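Local structure of intermedilysin (Streptococcus intermedius, 5IMW) at residues A[177-182]-A[249-254]; A[244-249]-A[291-296]; A[253-258]-A[283-288]; A[378-383]-A[422-427]. The protein probably kills host cells as a secreted cholesterol-dependent cytolysin, binding cholesterol-containing membranes, changing shape and assembling into an oligomeric pore. One frame throughout, in Å; residues are numbered along the deposited sequence.

Contact 1. Residues A[177-182]-A[249-254]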
loop_
_atom_site.group_PDB
_atom_site.type_symbol
_atom_site.label_atom_id
_atom_site.label_comp_id
_atom_site.label_asym_id
_atom_site.label_seq_id
_atom_site.Cartn_x
_atom_site.Cartn_y
_atom_site.Cartn_z
ATOM N N PRO A 177 -2.713 -5.394 -18.588
ATOM C CA PRO A 177 -1.486 -5.167 -19.368
ATOM C C PRO A 177 -0.212 -5.342 -18.559
ATOM O O PRO A 177 0.859 -5.521 -19.151
ATOM C CB PRO A 177 -1.643 -3.722 -19.860
ATOM C CG PRO A 177 -3.105 -3.448 -19.798
ATOM C CD PRO A 177 -3.624 -4.237 -18.642
ATOM N N LEU A 178 -0.289 -5.295 -17.225
ATOM C CA LEU A 178 0.900 -5.507 -16.407
ATOM C C LEU A 178 1.329 -6.968 -16.398
ATOM O O LEU A 178 2.502 -7.253 -16.135
ATOM C CB LEU A 178 0.661 -5.046 -14.967
ATOM C CG LEU A 178 0.255 -3.596 -14.674
ATOM C CD1 LEU A 178 1.101 -3.049 -13.524
ATOM C CD2 LEU A 178 0.368 -2.684 -15.886
ATOM N N ASN A 179 0.407 -7.888 -16.673
ATOM C CA ASN A 179 0.674 -9.327 -16.692
ATOM C C ASN A 179 1.577 -9.740 -15.530
ATOM O O ASN A 179 2.571 -10.450 -15.696
ATOM C CB ASN A 179 1.261 -9.762 -18.040
ATOM C CG ASN A 179 2.605 -9.114 -18.351
ATOM O OD1 ASN A 179 3.508 -9.079 -17.514
ATOM N ND2 ASN A 179 2.744 -8.608 -19.572
ATOM N N VAL A 180 1.206 -9.291 -14.331
ATOM C CA VAL A 180 1.953 -9.621 -13.123
ATOM C C VAL A 180 2.127 -11.129 -13.030
ATOM O O VAL A 180 1.216 -11.846 -12.598
ATOM C CB VAL A 180 1.256 -9.070 -11.865
ATOM C CG1 VAL A 180 1.953 -9.562 -10.601
ATOM C CG2 VAL A 180 1.239 -7.550 -11.895
ATOM N N ASP A 181 3.292 -11.620 -13.443
ATOM C CA ASP A 181 3.646 -13.012 -13.200
ATOM C C ASP A 181 3.644 -13.273 -11.702
ATOM O O ASP A 181 4.401 -12.645 -10.955
ATOM C CB ASP A 181 5.019 -13.322 -13.797
ATOM C CG ASP A 181 5.533 -14.694 -13.397
ATOM O OD1 ASP A 181 4.712 -15.628 -13.285
ATOM O OD2 ASP A 181 6.757 -14.834 -13.193
ATOM N N PHE A 182 2.792 -14.199 -11.259
ATOM C CA PHE A 182 2.599 -14.439 -9.838
ATOM C C PHE A 182 3.080 -15.803 -9.368
ATOM O O PHE A 182 3.160 -16.026 -8.154
ATOM C CB PHE A 182 1.119 -14.280 -9.472
ATOM C CG PHE A 182 0.888 -13.281 -8.389
ATOM C CD1 PHE A 182 1.236 -13.575 -7.085
ATOM C CD2 PHE A 182 0.344 -12.040 -8.673
ATOM C CE1 PHE A 182 1.041 -12.660 -6.084
ATOM C CE2 PHE A 182 0.144 -11.119 -7.671
ATOM C CZ PHE A 182 0.495 -11.430 -6.375
ATOM N N TYR A 249 -0.557 3.207 -12.895
ATOM C CA TYR A 249 -0.193 1.999 -12.168
ATOM C C TYR A 249 1.115 1.473 -12.744
ATOM O O TYR A 249 1.257 1.355 -13.966
ATOM C CB TYR A 249 -1.288 0.936 -12.279
ATOM C CG TYR A 249 -2.550 1.232 -11.491
ATOM C CD1 TYR A 249 -2.491 1.605 -10.154
ATOM C CD2 TYR A 249 -3.801 1.134 -12.087
ATOM C CE1 TYR A 249 -3.642 1.871 -9.432
ATOM C CE2 TYR A 249 -4.959 1.401 -11.374
ATOM C CZ TYR A 249 -4.873 1.770 -10.047
ATOM O OH TYR A 249 -6.020 2.037 -9.331
ATOM N N VAL A 250 2.070 1.168 -11.867
ATOM C CA VAL A 250 3.386 0.701 -12.281
ATOM C C VAL A 250 3.757 -0.531 -11.470
ATOM O O VAL A 250 3.378 -0.667 -10.303
ATOM C CB VAL A 250 4.463 1.794 -12.110
ATOM C CG1 VAL A 250 5.766 1.361 -12.775
ATOM C CG2 VAL A 250 3.977 3.124 -12.673
ATOM N N LYS A 251 4.506 -1.432 -12.102
ATOM C CA LYS A 251 5.015 -2.637 -11.462
ATOM C C LYS A 251 6.539 -2.603 -11.390
ATOM O O LYS A 251 7.212 -2.077 -12.281
ATOM C CB LYS A 251 4.556 -3.892 -12.219
ATOM C CG LYS A 251 5.661 -4.899 -12.562
ATOM C CD LYS A 251 5.091 -6.229 -13.023
ATOM C CE LYS A 251 4.699 -6.225 -14.487
ATOM N NZ LYS A 251 4.230 -7.574 -14.916
ATOM N N PHE A 252 7.073 -3.181 -10.315
ATOM C CA PHE A 252 8.507 -3.370 -10.137
ATOM C C PHE A 252 8.779 -4.851 -9.915
ATOM O O PHE A 252 8.161 -5.470 -9.043
ATOM C CB PHE A 252 9.034 -2.554 -8.950
ATOM C CG PHE A 252 8.711 -1.088 -9.024
ATOM C CD1 PHE A 252 9.486 -0.236 -9.791
ATOM C CD2 PHE A 252 7.636 -0.558 -8.325
ATOM C CE1 PHE A 252 9.197 1.113 -9.864
ATOM C CE2 PHE A 252 7.342 0.793 -8.394
ATOM C CZ PHE A 252 8.125 1.628 -9.164
ATOM N N GLU A 253 9.698 -5.413 -10.699
ATOM C CA GLU A 253 10.067 -6.825 -10.607
ATOM C C GLU A 253 11.537 -6.910 -10.214
ATOM O O GLU A 253 12.415 -6.545 -11.003
ATOM C CB GLU A 253 9.809 -7.550 -11.929
ATOM C CG GLU A 253 8.338 -7.740 -12.256
ATOM C CD GLU A 253 8.123 -8.528 -13.536
ATOM O OE1 GLU A 253 8.996 -8.468 -14.428
ATOM O OE2 GLU A 253 7.085 -9.215 -13.647
ATOM N N THR A 254 11.803 -7.402 -9.005
ATOM C CA THR A 254 13.142 -7.424 -8.437
ATOM C C THR A 254 13.534 -8.848 -8.057
ATOM O O THR A 254 12.675 -9.699 -7.805
ATOM C CB THR A 254 13.228 -6.517 -7.196
ATOM O OG1 THR A 254 12.515 -5.298 -7.443
ATOM C CG2 THR A 254 14.676 -6.186 -6.863
#
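Leu-178 lies against the aliphatic root of Lys-251: its CD1 is 3.8 Å from Lys-251 CB, and the two side chains run past one another in opposite directions. With CG beside the backbone N (chi1 -58°), the leucine directs CD1 toward the strand. At Asn-179 the lysine chain, kinked at chi3 (82°), brings NZ to within 3.1 Å of Asn-179 OD1, crossing the amide side chain at about a right angle. This hydrogen bond is doubtful, since the model places the ammonium too close to a neighbouring atom. Val-180 adds a looser apolar touch, CG2 standing 4.2 Å from Lys-251 CD. Asp-181 makes little contact of its own; its carboxylate is taken up by Ser-183 and Ser-184 at the start of the next helix, with OD2 5.6 Å from the like-charged Glu-253 OE2. The loop and the strand run only 32° apart in direction. The loop links helices 171-174 and 183-187 across one face of the five-stranded sheet, where Leu-178 also meets Val-292 of strand 288-294 and Val-180 meets Ile-194 of strand 191-200. Val-250 and Phe-252 of strand 246-254 pack instead on Leu-312 of helix 310-318.

Contact 2. Residues A[244-249]-A[291-296]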
loop_
_atom_site.group_PDB
_atom_site.type_symbol
_atom_site.label_atom_id
_atom_site.label_comp_id
_atom_site.label_asym_id
_atom_site.label_seq_id
_atom_site.Cartn_x
_atom_site.Cartn_y
_atom_site.Cartn_z
ATOM N N TYR A 244 -9.282 15.535 -11.669
ATOM C CA TYR A 244 -8.784 15.463 -13.031
ATOM C C TYR A 244 -7.268 15.575 -13.023
ATOM O O TYR A 244 -6.677 16.209 -12.145
ATOM C CB TYR A 244 -9.384 16.573 -13.902
ATOM C CG TYR A 244 -10.895 16.577 -13.943
ATOM C CD1 TYR A 244 -11.637 17.260 -12.988
ATOM C CD2 TYR A 244 -11.578 15.901 -14.943
ATOM C CE1 TYR A 244 -13.013 17.264 -13.027
ATOM C CE2 TYR A 244 -12.955 15.899 -14.991
ATOM C CZ TYR A 244 -13.670 16.583 -14.033
ATOM O OH TYR A 244 -15.050 16.583 -14.082
ATOM N N GLY A 245 -6.644 14.944 -14.010
ATOM C CA GLY A 245 -5.203 14.972 -14.116
ATOM C C GLY A 245 -4.634 13.686 -14.671
ATOM O O GLY A 245 -5.097 13.184 -15.700
ATOM N N ARG A 246 -3.625 13.144 -13.994
ATOM C CA ARG A 246 -2.942 11.939 -14.438
ATOM C C ARG A 246 -2.804 10.951 -13.293
ATOM O O ARG A 246 -2.537 11.336 -12.152
ATOM C CB ARG A 246 -1.561 12.262 -14.989
ATOM C CG ARG A 246 -1.606 13.104 -16.236
ATOM C CD ARG A 246 -0.222 13.458 -16.710
ATOM N NE ARG A 246 0.641 12.288 -16.822
ATOM C CZ ARG A 246 1.913 12.352 -17.193
ATOM N NH1 ARG A 246 2.440 13.532 -17.489
ATOM N NH2 ARG A 246 2.646 11.251 -17.271
ATOM N N ALA A 247 -2.975 9.672 -13.616
ATOM C CA ALA A 247 -2.763 8.600 -12.658
ATOM C C ALA A 247 -2.195 7.404 -13.404
ATOM O O ALA A 247 -2.564 7.151 -14.554
ATOM C CB ALA A 247 -4.059 8.223 -11.935
ATOM N N MET A 248 -1.297 6.674 -12.744
ATOM C CA MET A 248 -0.590 5.571 -13.375
ATOM C C MET A 248 -0.428 4.429 -12.386
ATOM O O MET A 248 -0.213 4.652 -11.192
ATOM C CB MET A 248 0.787 6.018 -13.884
ATOM C CG MET A 248 1.490 6.980 -12.943
ATOM S SD MET A 248 3.244 7.258 -13.285
ATOM C CE MET A 248 3.330 7.051 -15.061
ATOM N N TYR A 249 -0.557 3.207 -12.895
ATOM C CA TYR A 249 -0.193 1.999 -12.168
ATOM C C TYR A 249 1.115 1.473 -12.744
ATOM O O TYR A 249 1.257 1.355 -13.966
ATOM C CB TYR A 249 -1.288 0.936 -12.279
ATOM C CG TYR A 249 -2.550 1.232 -11.491
ATOM C CD1 TYR A 249 -2.491 1.605 -10.154
ATOM C CD2 TYR A 249 -3.801 1.134 -12.087
ATOM C CE1 TYR A 249 -3.642 1.871 -9.432
ATOM C CE2 TYR A 249 -4.959 1.401 -11.374
ATOM C CZ TYR A 249 -4.873 1.770 -10.047
ATOM O OH TYR A 249 -6.020 2.037 -9.331
ATOM N N ALA A 291 4.673 0.002 -16.961
ATOM C CA ALA A 291 3.712 0.964 -16.444
ATOM C C ALA A 291 2.538 1.106 -17.400
ATOM O O ALA A 291 2.674 0.932 -18.615
ATOM C CB ALA A 291 4.358 2.337 -16.225
ATOM N N VAL A 292 1.378 1.421 -16.830
ATOM C CA VAL A 292 0.186 1.784 -17.585
ATOM C C VAL A 292 -0.289 3.134 -17.069
ATOM O O VAL A 292 -0.403 3.334 -15.854
ATOM C CB VAL A 292 -0.924 0.723 -17.459
ATOM C CG1 VAL A 292 -2.227 1.225 -18.067
ATOM C CG2 VAL A 292 -0.489 -0.559 -18.144
ATOM N N VAL A 293 -0.568 4.054 -17.987
ATOM C CA VAL A 293 -0.835 5.445 -17.648
ATOM C C VAL A 293 -2.241 5.809 -18.096
ATOM O O VAL A 293 -2.716 5.343 -19.138
ATOM C CB VAL A 293 0.200 6.390 -18.295
ATOM C CG1 VAL A 293 -0.107 7.848 -17.953
ATOM C CG2 VAL A 293 1.610 6.022 -17.839
ATOM N N LEU A 294 -2.901 6.646 -17.301
ATOM C CA LEU A 294 -4.183 7.236 -17.664
ATOM C C LEU A 294 -4.083 8.733 -17.427
ATOM O O LEU A 294 -3.735 9.167 -16.323
ATOM C CB LEU A 294 -5.332 6.638 -16.846
ATOM C CG LEU A 294 -6.619 6.380 -17.630
ATOM C CD1 LEU A 294 -6.541 5.037 -18.342
ATOM C CD2 LEU A 294 -7.836 6.447 -16.719
ATOM N N GLY A 295 -4.378 9.518 -18.461
ATOM C CA GLY A 295 -4.306 10.963 -18.381
ATOM C C GLY A 295 -3.125 11.579 -19.098
ATOM O O GLY A 295 -2.996 12.810 -19.088
ATOM N N GLY A 296 -2.260 10.777 -19.716
ATOM C CA GLY A 296 -1.113 11.307 -20.425
ATOM C C GLY A 296 -1.487 12.382 -21.423
ATOM O O GLY A 296 -2.673 12.630 -21.663
#
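Met-248 and Val-293 lie side by side and point the same way, as expected of a non-hydrogen-bonded antiparallel pair; Met-248 CE and Val-293 CG2 are 3.4 Å apart. The methionine chain places CG between the backbone N and the carbonyl carbon (chi1 39°), and a bend at chi3 turns the terminal methyl back onto the valine. Arg-246 takes another course. Its CG sits beside the backbone N and passes 3.2 Å from Gly-295 O, after which a bend at chi3 (51°) carries the guanidinium over the turn, with Gly-296 CA beneath one face and 4.1 Å from Arg-246 NE. On the other side of the sheet, Tyr-249 pairs with Val-292 through the backbone, but its ring swings away to Phe-167 and Phe-171. The hydrogen-bonded pairs on either side of Met-248 set the register: Ala-247 N reaches Leu-294 O at 2.9 Å, nearly straight at 175°, and Val-292 N reaches Tyr-249 O at 2.9 Å. Backbone bonding thus fixes the alignment of the strands, while the side chains add mainly packing. The arginine reaches no carboxylate across the contact, and its nearness to Lys-318 would probably make its surroundings electropositive.

Contact 3. Residues A[253-258]-A[283-288]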
loop_
_atom_site.group_PDB
_atom_site.type_symbol
_atom_site.label_atom_id
_atom_site.label_comp_id
_atom_site.label_asym_id
_atom_site.label_seq_id
_atom_site.Cartn_x
_atom_site.Cartn_y
_atom_site.Cartn_z
ATOM N N GLU A 253 9.698 -5.413 -10.699
ATOM C CA GLU A 253 10.067 -6.825 -10.607
ATOM C C GLU A 253 11.537 -6.910 -10.214
ATOM O O GLU A 253 12.415 -6.545 -11.003
ATOM C CB GLU A 253 9.809 -7.550 -11.929
ATOM C CG GLU A 253 8.338 -7.740 -12.256
ATOM C CD GLU A 253 8.123 -8.528 -13.536
ATOM O OE1 GLU A 253 8.996 -8.468 -14.428
ATOM O OE2 GLU A 253 7.085 -9.215 -13.647
ATOM N N THR A 254 11.803 -7.402 -9.005
ATOM C CA THR A 254 13.142 -7.424 -8.437
ATOM C C THR A 254 13.534 -8.848 -8.057
ATOM O O THR A 254 12.675 -9.699 -7.805
ATOM C CB THR A 254 13.228 -6.517 -7.196
ATOM O OG1 THR A 254 12.515 -5.298 -7.443
ATOM C CG2 THR A 254 14.676 -6.186 -6.863
ATOM N N THR A 255 14.847 -9.099 -8.023
ATOM C CA THR A 255 15.388 -10.378 -7.579
ATOM C C THR A 255 16.077 -10.306 -6.224
ATOM O O THR A 255 16.217 -11.342 -5.567
ATOM C CB THR A 255 16.389 -10.930 -8.606
ATOM O OG1 THR A 255 17.452 -9.990 -8.805
ATOM C CG2 THR A 255 15.701 -11.205 -9.940
ATOM N N SER A 256 16.507 -9.122 -5.794
ATOM C CA SER A 256 17.108 -8.964 -4.478
ATOM C C SER A 256 16.095 -9.280 -3.380
ATOM O O SER A 256 14.878 -9.202 -3.574
ATOM C CB SER A 256 17.637 -7.542 -4.300
ATOM O OG SER A 256 17.976 -7.293 -2.947
ATOM N N LYS A 257 16.619 -9.635 -2.204
ATOM C CA LYS A 257 15.801 -10.016 -1.059
ATOM C C LYS A 257 15.868 -8.992 0.070
ATOM O O LYS A 257 15.555 -9.321 1.219
ATOM C CB LYS A 257 16.220 -11.393 -0.543
ATOM C CG LYS A 257 16.340 -12.459 -1.621
ATOM C CD LYS A 257 15.155 -12.418 -2.573
ATOM C CE LYS A 257 14.903 -13.756 -3.233
ATOM N NZ LYS A 257 13.522 -13.818 -3.778
ATOM N N SER A 258 16.264 -7.759 -0.234
ATOM C CA SER A 258 16.323 -6.723 0.788
ATOM C C SER A 258 14.940 -6.476 1.380
ATOM O O SER A 258 13.939 -6.411 0.662
ATOM C CB SER A 258 16.880 -5.429 0.193
ATOM O OG SER A 258 16.681 -4.333 1.070
ATOM N N ILE A 283 19.590 1.798 -2.083
ATOM C CA ILE A 283 19.590 2.613 -3.297
ATOM C C ILE A 283 19.832 1.773 -4.551
ATOM O O ILE A 283 18.886 1.232 -5.136
ATOM C CB ILE A 283 20.631 3.750 -3.186
ATOM C CG1 ILE A 283 21.894 3.282 -2.439
ATOM C CG2 ILE A 283 19.999 4.974 -2.528
ATOM C CD1 ILE A 283 21.907 3.536 -0.936
ATOM N N LEU A 284 21.095 1.659 -4.969
ATOM C CA LEU A 284 21.422 1.205 -6.318
ATOM C C LEU A 284 20.744 -0.119 -6.651
ATOM O O LEU A 284 20.707 -1.042 -5.833
ATOM C CB LEU A 284 22.939 1.068 -6.476
ATOM C CG LEU A 284 23.745 2.369 -6.394
ATOM C CD1 LEU A 284 24.358 2.549 -5.010
ATOM C CD2 LEU A 284 24.827 2.408 -7.466
ATOM N N LYS A 285 20.212 -0.203 -7.875
ATOM C CA LYS A 285 19.464 -1.373 -8.326
ATOM C C LYS A 285 19.034 -1.223 -9.781
ATOM O O LYS A 285 18.450 -0.200 -10.153
ATOM C CB LYS A 285 18.230 -1.590 -7.448
ATOM C CG LYS A 285 17.915 -3.038 -7.151
ATOM C CD LYS A 285 17.266 -3.739 -8.329
ATOM C CE LYS A 285 18.155 -4.827 -8.915
ATOM N NZ LYS A 285 17.386 -5.847 -9.673
ATOM N N ASN A 286 19.318 -2.230 -10.608
ATOM C CA ASN A 286 18.862 -2.279 -11.997
ATOM C C ASN A 286 17.760 -3.327 -12.110
ATOM O O ASN A 286 18.025 -4.530 -12.010
ATOM C CB ASN A 286 20.021 -2.594 -12.940
ATOM C CG ASN A 286 20.982 -1.432 -13.085
ATOM O OD1 ASN A 286 21.096 -0.591 -12.195
ATOM N ND2 ASN A 286 21.673 -1.375 -14.216
ATOM N N THR A 287 16.530 -2.870 -12.329
ATOM C CA THR A 287 15.356 -3.725 -12.445
ATOM C C THR A 287 14.700 -3.534 -13.809
ATOM O O THR A 287 15.155 -2.748 -14.645
ATOM C CB THR A 287 14.350 -3.420 -11.329
ATOM O OG1 THR A 287 14.617 -2.120 -10.786
ATOM C CG2 THR A 287 14.425 -4.463 -10.221
ATOM N N LYS A 288 13.619 -4.279 -14.027
ATOM C CA LYS A 288 12.734 -4.093 -15.166
ATOM C C LYS A 288 11.447 -3.423 -14.697
ATOM O O LYS A 288 10.961 -3.686 -13.594
ATOM C CB LYS A 288 12.409 -5.431 -15.843
ATOM C CG LYS A 288 13.443 -5.897 -16.861
ATOM C CD LYS A 288 14.852 -5.898 -16.294
ATOM C CE LYS A 288 15.843 -6.521 -17.266
ATOM N NZ LYS A 288 15.852 -5.827 -18.585
#
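Thr-287 carries the close part of this contact. Its methyl CG2 faces segment 253-258, 3.0 Å from Glu-253 O and 3.5 Å from Thr-254 OG1, so the branch that meets these oxygens is the carbon one and no hydrogen bond results. Thr-254 CG2 lies 3.8 Å from the same methyl, the two threonines crossing at a slant. That methyl of Thr-254, placed beside the carbonyl carbon, also meets the aliphatic part of Lys-285, at 3.9 Å from CD. The lysine is bent at chi2 (-77°) and again at chi3 (114°), which turns its chain forward alongside its own segment until NZ donates to Asn-286 O at 2.8 Å. The ammonium approaches from 58° above the carbonyl plane.

Toward solvent the fit slackens. Lys-288 leads its charged end away from the strand, and Thr-255 OG1 stays 4.2 Å from Lys-285 NZ without bonding to it. Glu-253 and Lys-288 stand in the register of a hydrogen-bonded antiparallel pair, yet Glu-253 N is 3.6 Å from Lys-288 O and no bond is formed. Further on, Ser-256 OG accepts from Ser-258 N at 3.2 Å, an ST turn shortly before helix 261-268. Such geometry is that of an antiparallel strand pair fraying, here at the ends of two inner strands of the five-stranded antiparallel sheet.

Contact 4. Residues A[378-383]-A[422-427]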
loop_
_atom_site.group_PDB
_atom_site.type_symbol
_atom_site.label_atom_id
_atom_site.label_comp_id
_atom_site.label_asym_id
_atom_site.label_seq_id
_atom_site.Cartn_x
_atom_site.Cartn_y
_atom_site.Cartn_z
ATOM N N TYR A 378 31.286 -21.368 28.708
ATOM C CA TYR A 378 30.252 -22.309 28.304
ATOM C C TYR A 378 29.412 -21.657 27.213
ATOM O O TYR A 378 29.043 -20.484 27.320
ATOM C CB TYR A 378 29.368 -22.738 29.478
ATOM C CG TYR A 378 30.124 -23.383 30.621
ATOM C CD1 TYR A 378 30.859 -22.614 31.515
ATOM C CD2 TYR A 378 30.098 -24.760 30.809
ATOM C CE1 TYR A 378 31.552 -23.198 32.558
ATOM C CE2 TYR A 378 30.789 -25.352 31.853
ATOM C CZ TYR A 378 31.514 -24.565 32.723
ATOM O OH TYR A 378 32.204 -25.144 33.766
ATOM N N VAL A 379 29.126 -22.420 26.161
ATOM C CA VAL A 379 28.490 -21.894 24.954
ATOM C C VAL A 379 27.667 -23.006 24.321
ATOM O O VAL A 379 28.171 -24.111 24.095
ATOM C CB VAL A 379 29.533 -21.346 23.958
ATOM C CG1 VAL A 379 28.946 -21.221 22.559
ATOM C CG2 VAL A 379 30.055 -19.990 24.429
ATOM N N TYR A 380 26.403 -22.710 24.028
ATOM C CA TYR A 380 25.494 -23.684 23.444
ATOM C C TYR A 380 24.693 -23.010 22.340
ATOM O O TYR A 380 24.622 -21.781 22.253
ATOM C CB TYR A 380 24.542 -24.279 24.494
ATOM C CG TYR A 380 25.132 -24.395 25.883
ATOM C CD1 TYR A 380 25.209 -23.288 26.720
ATOM C CD2 TYR A 380 25.595 -25.610 26.364
ATOM C CE1 TYR A 380 25.741 -23.388 27.990
ATOM C CE2 TYR A 380 26.128 -25.721 27.635
ATOM C CZ TYR A 380 26.197 -24.605 28.443
ATOM O OH TYR A 380 26.725 -24.703 29.711
ATOM N N TRP A 381 24.085 -23.832 21.494
ATOM C CA TRP A 381 23.252 -23.343 20.400
ATOM C C TRP A 381 22.449 -24.522 19.861
ATOM O O TRP A 381 22.512 -25.636 20.390
ATOM C CB TRP A 381 24.099 -22.687 19.309
ATOM C CG TRP A 381 24.922 -23.652 18.515
ATOM C CD1 TRP A 381 24.538 -24.326 17.391
ATOM C CD2 TRP A 381 26.273 -24.049 18.778
ATOM N NE1 TRP A 381 25.564 -25.118 16.939
ATOM C CE2 TRP A 381 26.641 -24.967 17.773
ATOM C CE3 TRP A 381 27.207 -23.719 19.764
ATOM C CZ2 TRP A 381 27.901 -25.557 17.727
ATOM C CZ3 TRP A 381 28.457 -24.306 19.717
ATOM C CH2 TRP A 381 28.793 -25.215 18.705
ATOM N N GLU A 382 21.685 -24.265 18.799
ATOM C CA GLU A 382 20.855 -25.282 18.171
ATOM C C GLU A 382 20.979 -25.163 16.660
ATOM O O GLU A 382 21.144 -24.066 16.121
ATOM C CB GLU A 382 19.383 -25.146 18.587
ATOM C CG GLU A 382 19.172 -24.416 19.909
ATOM C CD GLU A 382 17.739 -24.496 20.404
ATOM O OE1 GLU A 382 16.905 -25.132 19.724
ATOM O OE2 GLU A 382 17.446 -23.921 21.474
ATOM N N GLU A 383 20.896 -26.306 15.978
ATOM C CA GLU A 383 21.057 -26.373 14.531
ATOM C C GLU A 383 19.841 -27.046 13.914
ATOM O O GLU A 383 19.410 -28.107 14.379
ATOM C CB GLU A 383 22.334 -27.133 14.160
ATOM C CG GLU A 383 23.619 -26.429 14.583
ATOM C CD GLU A 383 24.859 -27.286 14.391
ATOM O OE1 GLU A 383 24.733 -28.417 13.877
ATOM O OE2 GLU A 383 25.962 -26.825 14.755
ATOM N N ASN A 422 19.266 -19.392 18.687
ATOM C CA ASN A 422 19.317 -19.521 20.143
ATOM C C ASN A 422 20.748 -19.814 20.610
ATOM O O ASN A 422 21.030 -20.828 21.254
ATOM C CB ASN A 422 18.339 -20.601 20.638
ATOM C CG ASN A 422 16.893 -20.114 20.709
ATOM O OD1 ASN A 422 16.587 -19.126 21.370
ATOM N ND2 ASN A 422 15.995 -20.829 20.037
ATOM N N ILE A 423 21.655 -18.899 20.267
ATOM C CA ILE A 423 23.044 -18.980 20.710
ATOM C C ILE A 423 23.155 -18.379 22.105
ATOM O O ILE A 423 22.768 -17.226 22.331
ATOM C CB ILE A 423 23.974 -18.260 19.722
ATOM C CG1 ILE A 423 23.870 -18.899 18.336
ATOM C CG2 ILE A 423 25.419 -18.313 20.213
ATOM C CD1 ILE A 423 24.557 -18.120 17.242
ATOM N N ARG A 424 23.702 -19.152 23.038
ATOM C CA ARG A 424 23.840 -18.736 24.424
ATOM C C ARG A 424 25.316 -18.672 24.790
ATOM O O ARG A 424 26.126 -19.469 24.307
ATOM C CB ARG A 424 23.111 -19.700 25.365
ATOM C CG ARG A 424 21.648 -19.949 25.011
ATOM C CD ARG A 424 21.174 -21.258 25.612
ATOM N NE ARG A 424 21.530 -21.359 27.024
ATOM C CZ ARG A 424 21.557 -22.495 27.714
ATOM N NH1 ARG A 424 21.255 -23.646 27.127
ATOM N NH2 ARG A 424 21.895 -22.482 28.996
ATOM N N VAL A 425 25.661 -17.716 25.649
ATOM C CA VAL A 425 27.038 -17.498 26.072
ATOM C C VAL A 425 27.061 -17.400 27.589
ATOM O O VAL A 425 26.597 -16.403 28.158
ATOM C CB VAL A 425 27.641 -16.234 25.445
ATOM C CG1 VAL A 425 29.067 -16.028 25.930
ATOM C CG2 VAL A 425 27.602 -16.322 23.928
ATOM N N LYS A 426 27.609 -18.418 28.243
ATOM C CA LYS A 426 27.965 -18.337 29.650
ATOM C C LYS A 426 29.473 -18.161 29.742
ATOM O O LYS A 426 30.223 -18.772 28.975
ATOM C CB LYS A 426 27.544 -19.594 30.416
ATOM C CG LYS A 426 27.169 -19.352 31.873
ATOM C CD LYS A 426 27.477 -20.571 32.749
ATOM C CE LYS A 426 26.481 -21.703 32.536
ATOM N NZ LYS A 426 27.125 -22.947 32.029
ATOM N N VAL A 427 29.915 -17.330 30.681
ATOM C CA VAL A 427 31.339 -17.044 30.839
ATOM C C VAL A 427 31.592 -16.682 32.295
ATOM O O VAL A 427 30.922 -15.807 32.850
ATOM C CB VAL A 427 31.804 -15.918 29.889
ATOM C CG1 VAL A 427 31.016 -14.655 30.117
ATOM C CG2 VAL A 427 33.304 -15.662 30.022
#
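Four backbone hydrogen bonds pair Tyr-378 with Lys-426 and Tyr-380 with Arg-424, the strands running antiparallel at 174°. Arg-424 N to Tyr-380 O is 2.9 Å and practically straight, while the return bond from Tyr-380 N to Arg-424 O is longer, at 3.3 Å. Val-379 CA approaches Arg-424 O at 3.4 Å in a CA-H...O contact. On the tyrosine face, Lys-426 NZ makes an off-centre cation-pi contact with Tyr-378, 3.9 Å from the ring centroid and 32° off its normal, and also donates to Tyr-380 OH at 2.9 Å, near the plane of that second ring; bends at chi3 and chi4 bring it there. Tyr-380 CD1 lies over the centre of the Arg-424 guanidinium, 3.9 Å from CZ, the planes 20° apart. Apolar contacts occupy the other face: Val-379 meets Val-425, and Trp-381 CB lies 3.9 Å from Ile-423 CG1. Trp-381 also meets Phe-416 edge-to-face, and its NE1 donates to Glu-383 OE2. One face of this sheet in the C-terminal beta sandwich is therefore largely apolar where Val-379, Val-425 and Ile-423 are buried; on the other, hydroxyl and pi contacts hold Lys-426, and Glu-382 forms no salt bridge with Arg-424.

Overall arrangement
Contacts 1, 2 and 3 all draw on strand 246-254, of the five-stranded sheet, whereas contact 4 stands apart in the C-terminal beta sandwich, its centre about 36 Å or more from each of the others. Contacts 1 and 2 share Tyr-249 and meet through Leu-178 and Val-292; both are partly buried, but contact 2 is regular strand pairing and contact 1 a loop laid over the sheet. Contact 3, nested inside the loop closed by contact 2, lies at the surface, where the same pair of strands loses its cross-strand hydrogen bonds. Contact 4, partly buried like the first two, repeats the antiparallel pairing of contact 2 but adds aromatic-cation chemistry.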